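Local coordinates for protein polyisoprenyl-teichoic acid--peptidoglycan teichoic acid transferase TagV (Bacillus subtilis, PDB 6UF3) that belongs to the LytR-CpsA-Psr family of transferases, with a central mixed beta sheet flanked by helices, at residues A[73-76]-A[77-81]; A[137-140]-A[141-144]. All blocks are in the same frame, centred on the assembly; numbering follows the deposited sequence.

Interaction 1: A[73-76]-A[77-81]; sequences KDET and VETVE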
loop_
_atom_site.group_PDB
_atom_site.type_symbol
_atom_site.label_atom_id
_atom_site.label_comp_id
_atom_site.label_asym_id
_atom_site.label_seq_id
_atom_site.Cartn_x
_atom_site.Cartn_y
_atom_site.Cartn_z
ATOM N N LYS A 73 5.895 11.952 4.947
ATOM C CA LYS A 73 5.634 11.290 3.673
ATOM C C LYS A 73 6.748 11.542 2.666
ATOM O O LYS A 73 7.046 10.660 1.855
ATOM C CB LYS A 73 4.286 11.725 3.095
ATOM C CG LYS A 73 4.239 13.163 2.611
ATOM C CD LYS A 73 2.969 13.451 1.830
ATOM C CE LYS A 73 2.854 14.926 1.509
ATOM N NZ LYS A 73 3.027 15.784 2.728
ATOM N N ASP A 74 7.370 12.728 2.694
ATOM C CA ASP A 74 8.471 13.004 1.772
ATOM C C ASP A 74 9.637 12.053 2.013
ATOM O O ASP A 74 10.251 11.543 1.063
ATOM C CB ASP A 74 8.946 14.454 1.923
ATOM C CG ASP A 74 7.928 15.479 1.443
ATOM O OD1 ASP A 74 6.899 15.099 0.837
ATOM O OD2 ASP A 74 8.173 16.685 1.670
ATOM N N GLU A 75 9.965 11.808 3.285
ATOM C CA GLU A 75 11.056 10.883 3.591
ATOM C C GLU A 75 10.688 9.453 3.211
ATOM O O GLU A 75 11.518 8.721 2.660
ATOM C CB GLU A 75 11.440 11.006 5.070
ATOM C CG GLU A 75 12.587 10.125 5.513
ATOM C CD GLU A 75 13.918 10.464 4.856
ATOM O OE1 GLU A 75 14.099 11.595 4.383
ATOM O OE2 GLU A 75 14.798 9.581 4.815
ATOM N N THR A 76 9.435 9.044 3.453
ATOM C CA THR A 76 9.037 7.696 3.051
ATOM C C THR A 76 9.098 7.528 1.535
ATOM O O THR A 76 9.619 6.526 1.032
ATOM C CB THR A 76 7.622 7.383 3.549
ATOM O OG1 THR A 76 7.618 7.395 4.975
ATOM C CG2 THR A 76 7.209 6.002 3.095
ATOM N N VAL A 77 8.559 8.501 0.791
ATOM C CA VAL A 77 8.577 8.436 -0.669
ATOM C C VAL A 77 10.004 8.319 -1.179
ATOM O O VAL A 77 10.311 7.466 -2.020
ATOM C CB VAL A 77 7.868 9.654 -1.282
ATOM C CG1 VAL A 77 8.171 9.724 -2.783
ATOM C CG2 VAL A 77 6.345 9.558 -1.055
ATOM N N GLU A 78 10.900 9.161 -0.674
ATOM C CA GLU A 78 12.268 9.132 -1.178
ATOM C C GLU A 78 12.990 7.853 -0.768
ATOM O O GLU A 78 13.815 7.327 -1.526
ATOM C CB GLU A 78 13.029 10.359 -0.682
ATOM C CG GLU A 78 14.098 10.821 -1.640
ATOM C CD GLU A 78 15.003 11.892 -1.042
ATOM O OE1 GLU A 78 14.775 12.294 0.118
ATOM O OE2 GLU A 78 15.943 12.323 -1.739
ATOM N N THR A 79 12.707 7.341 0.431
ATOM C CA THR A 79 13.324 6.091 0.853
ATOM C C THR A 79 12.863 4.927 -0.023
ATOM O O THR A 79 13.675 4.076 -0.407
ATOM C CB THR A 79 13.022 5.831 2.331
ATOM O OG1 THR A 79 13.594 6.887 3.113
ATOM C CG2 THR A 79 13.627 4.495 2.786
ATOM N N VAL A 80 11.577 4.906 -0.389
ATOM C CA VAL A 80 11.075 3.872 -1.292
ATOM C C VAL A 80 11.664 4.037 -2.686
ATOM O O VAL A 80 12.034 3.048 -3.337
ATOM C CB VAL A 80 9.534 3.898 -1.305
ATOM C CG1 VAL A 80 8.990 3.017 -2.451
ATOM C CG2 VAL A 80 9.009 3.415 0.029
ATOM N N GLU A 81 11.755 5.277 -3.178
ATOM C CA GLU A 81 12.403 5.525 -4.468
ATOM C C GLU A 81 13.823 4.957 -4.493
ATOM O O GLU A 81 14.234 4.303 -5.460
ATOM C CB GLU A 81 12.427 7.026 -4.772
ATOM C CG GLU A 81 11.065 7.575 -5.209
ATOM C CD GLU A 81 11.079 9.063 -5.500
ATOM O OE1 GLU A 81 11.811 9.824 -4.818
ATOM O OE2 GLU A 81 10.353 9.494 -6.423
#
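Successive turns of one helix meet here: K73, D74, E75 and T76, in the first turn of helix 72-84, are tied to V77, E78, T79 and V80 by i to i+4 bonds on the flank of the central mixed sheet. V77 N donates to K73 O at 2.8 Å, nearly straight at 168°, and V80 N reaches T76 O at 2.9 Å. The carbonyl of E75 carries a second load. T79 N and T79 OG1 both donate to E75 O, at 2.9 and 2.8 Å, from opposite faces of the carbonyl plane, the hydroxyl approaching from above that plane, 36° out of it. T79 is turned for this by its first torsion (chi1 -62°), which sets OG1 beside its own backbone N and next to the preceding turn. The same hydroxyl oxygen is bonded to A54 N, so one side chain links the helix to the loop running past it. E75 bends at chi2 and brings its carboxylate beside the hydroxyl, OE2 standing 3.4 Å from T79 OG1 without the geometry of a hydrogen bond. The carboxylates of E75 and E78 also approach, OE1 to OE1 at 4.4 Å, a like-charge approach that solvent probably screens. Elsewhere on the helix V77 CG2 lies 3.2 Å from K73 O, and V80 CG2 rests 3.3 Å from T76 O. At the edges K73 forms a salt bridge with E196, and E81 accepts from I88 N beyond the helix end. The inner face of the helix, T76, V77 and V80, packs on L9 of strand 6-13, while T76 also meets L28 and V80 meets V30 of strand 25-34.

Interaction 2: A[137-140]-A[141-144]; sequences HLNG and EEAL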
loop_
_atom_site.group_PDB
_atom_site.type_symbol
_atom_site.label_atom_id
_atom_site.label_comp_id
_atom_site.label_asym_id
_atom_site.label_seq_id
_atom_site.Cartn_x
_atom_site.Cartn_y
_atom_site.Cartn_z
ATOM N N HIS A 137 -18.189 -9.575 3.404
ATOM C CA HIS A 137 -18.333 -8.172 3.038
ATOM C C HIS A 137 -18.149 -7.334 4.299
ATOM O O HIS A 137 -19.001 -7.357 5.191
ATOM C CB HIS A 137 -19.697 -7.907 2.399
ATOM C CG HIS A 137 -19.780 -6.583 1.708
ATOM N ND1 HIS A 137 -19.517 -6.427 0.364
ATOM C CD2 HIS A 137 -20.072 -5.347 2.181
ATOM C CE1 HIS A 137 -19.648 -5.152 0.039
ATOM N NE2 HIS A 137 -19.986 -4.477 1.123
ATOM N N LEU A 138 -17.044 -6.597 4.369
ATOM C CA LEU A 138 -16.659 -5.870 5.569
ATOM C C LEU A 138 -16.965 -4.386 5.441
ATOM O O LEU A 138 -16.763 -3.790 4.381
ATOM C CB LEU A 138 -15.166 -6.048 5.845
ATOM C CG LEU A 138 -14.641 -7.482 5.786
ATOM C CD1 LEU A 138 -13.136 -7.462 5.990
ATOM C CD2 LEU A 138 -15.312 -8.353 6.833
ATOM N N ASN A 139 -17.436 -3.791 6.533
ATOM C CA ASN A 139 -17.540 -2.340 6.622
ATOM C C ASN A 139 -16.179 -1.779 7.053
ATOM O O ASN A 139 -15.200 -2.515 7.200
ATOM C CB ASN A 139 -18.682 -1.940 7.557
ATOM C CG ASN A 139 -18.492 -2.429 8.988
ATOM O OD1 ASN A 139 -17.369 -2.583 9.467
ATOM N ND2 ASN A 139 -19.599 -2.656 9.683
ATOM N N GLY A 140 -16.105 -0.466 7.269
ATOM C CA GLY A 140 -14.816 0.156 7.549
ATOM C C GLY A 140 -14.177 -0.326 8.839
ATOM O O GLY A 140 -12.978 -0.623 8.872
ATOM N N GLU A 141 -14.954 -0.399 9.919
ATOM C CA GLU A 141 -14.427 -0.896 11.188
ATOM C C GLU A 141 -13.928 -2.334 11.052
ATOM O O GLU A 141 -12.833 -2.685 11.521
ATOM C CB GLU A 141 -15.511 -0.781 12.260
ATOM C CG GLU A 141 -15.339 -1.669 13.470
ATOM C CD GLU A 141 -16.565 -1.647 14.362
ATOM O OE1 GLU A 141 -16.410 -1.525 15.594
ATOM O OE2 GLU A 141 -17.690 -1.742 13.830
ATOM N N GLU A 142 -14.712 -3.179 10.381
ATOM C CA GLU A 142 -14.299 -4.562 10.186
ATOM C C GLU A 142 -13.074 -4.657 9.285
ATOM O O GLU A 142 -12.177 -5.472 9.534
ATOM C CB GLU A 142 -15.468 -5.369 9.606
ATOM C CG GLU A 142 -16.659 -5.461 10.557
ATOM C CD GLU A 142 -17.924 -5.948 9.879
ATOM O OE1 GLU A 142 -18.817 -6.434 10.597
ATOM O OE2 GLU A 142 -18.022 -5.846 8.637
ATOM N N ALA A 143 -13.015 -3.835 8.236
ATOM C CA ALA A 143 -11.883 -3.896 7.318
ATOM C C ALA A 143 -10.601 -3.435 7.998
ATOM O O ALA A 143 -9.524 -3.993 7.747
ATOM C CB ALA A 143 -12.168 -3.057 6.070
ATOM N N LEU A 144 -10.707 -2.437 8.882
ATOM C CA LEU A 144 -9.548 -2.004 9.665
ATOM C C LEU A 144 -9.067 -3.115 10.584
ATOM O O LEU A 144 -7.862 -3.402 10.651
ATOM C CB LEU A 144 -9.895 -0.755 10.477
ATOM C CG LEU A 144 -8.733 -0.202 11.313
ATOM C CD1 LEU A 144 -7.616 0.230 10.380
ATOM C CD2 LEU A 144 -9.167 0.950 12.215
#
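A143 N donates to N139 O at 2.8 Å, the first regular bond of helix 140-148, and L144 N follows with G140 O at 2.9 Å. N139 is the N-cap of this helix, and with E142 it forms a capping box. E142 N donates to N139 OD1 at 2.9 Å, nearly straight and close to the C=O axis of the amide; in return N139 N donates to E142 OE2 at 3.0 Å, meeting the carboxylate on its anti side, 28° out of its plane. The chi1 of N139, 61°, places CG between the backbone N and carbonyl carbon, from where OD1 turns back over the first helical turn. The CB, CG and CD of E142 pack against that oxygen, CG nearest at 3.2 Å from N139 OD1. The extended chain of E142 crosses the N139 side chain at about a right angle, yet the amide and carboxylate planes stack, 27° apart. Held at the helix start, the carboxylate probably gains from the helix dipole. Next to the box L138 CB makes an apolar contact with A143 CB at 4.2 Å, and the aliphatic start of E142 lies beside L138. H137, the last residue but one of strand 134-138, is fixed by D110 and the carbonyl of G107, while G140 N donates to the side chain of N104. A143 and L144 lean on F99 of helix 96-105; L138 also touches F131 and E142 touches I129, both of strand 129-131.

In the fold
Both contacts are local ties within the chain, and interaction 1 comes first along it. Their centres are about 28 Å apart, their nearest atoms about 17 Å, and they lie on opposite sides of the chain's centre, so neither touches the other. Interaction 1 belongs to the opening turns of helix 72-84, packed on the central mixed sheet; interaction 2 marks the turn where strand 134-138, paired antiparallel with 109-113, gives way to a helix. Each uses a side chain to grip backbone: a threonine hydroxyl adds to a helical N-H at one carbonyl in 73-81, an asparagine amide oxygen stands in for a carbonyl in 137-144. All four segments belong to the LytR-CpsA-Psr family region.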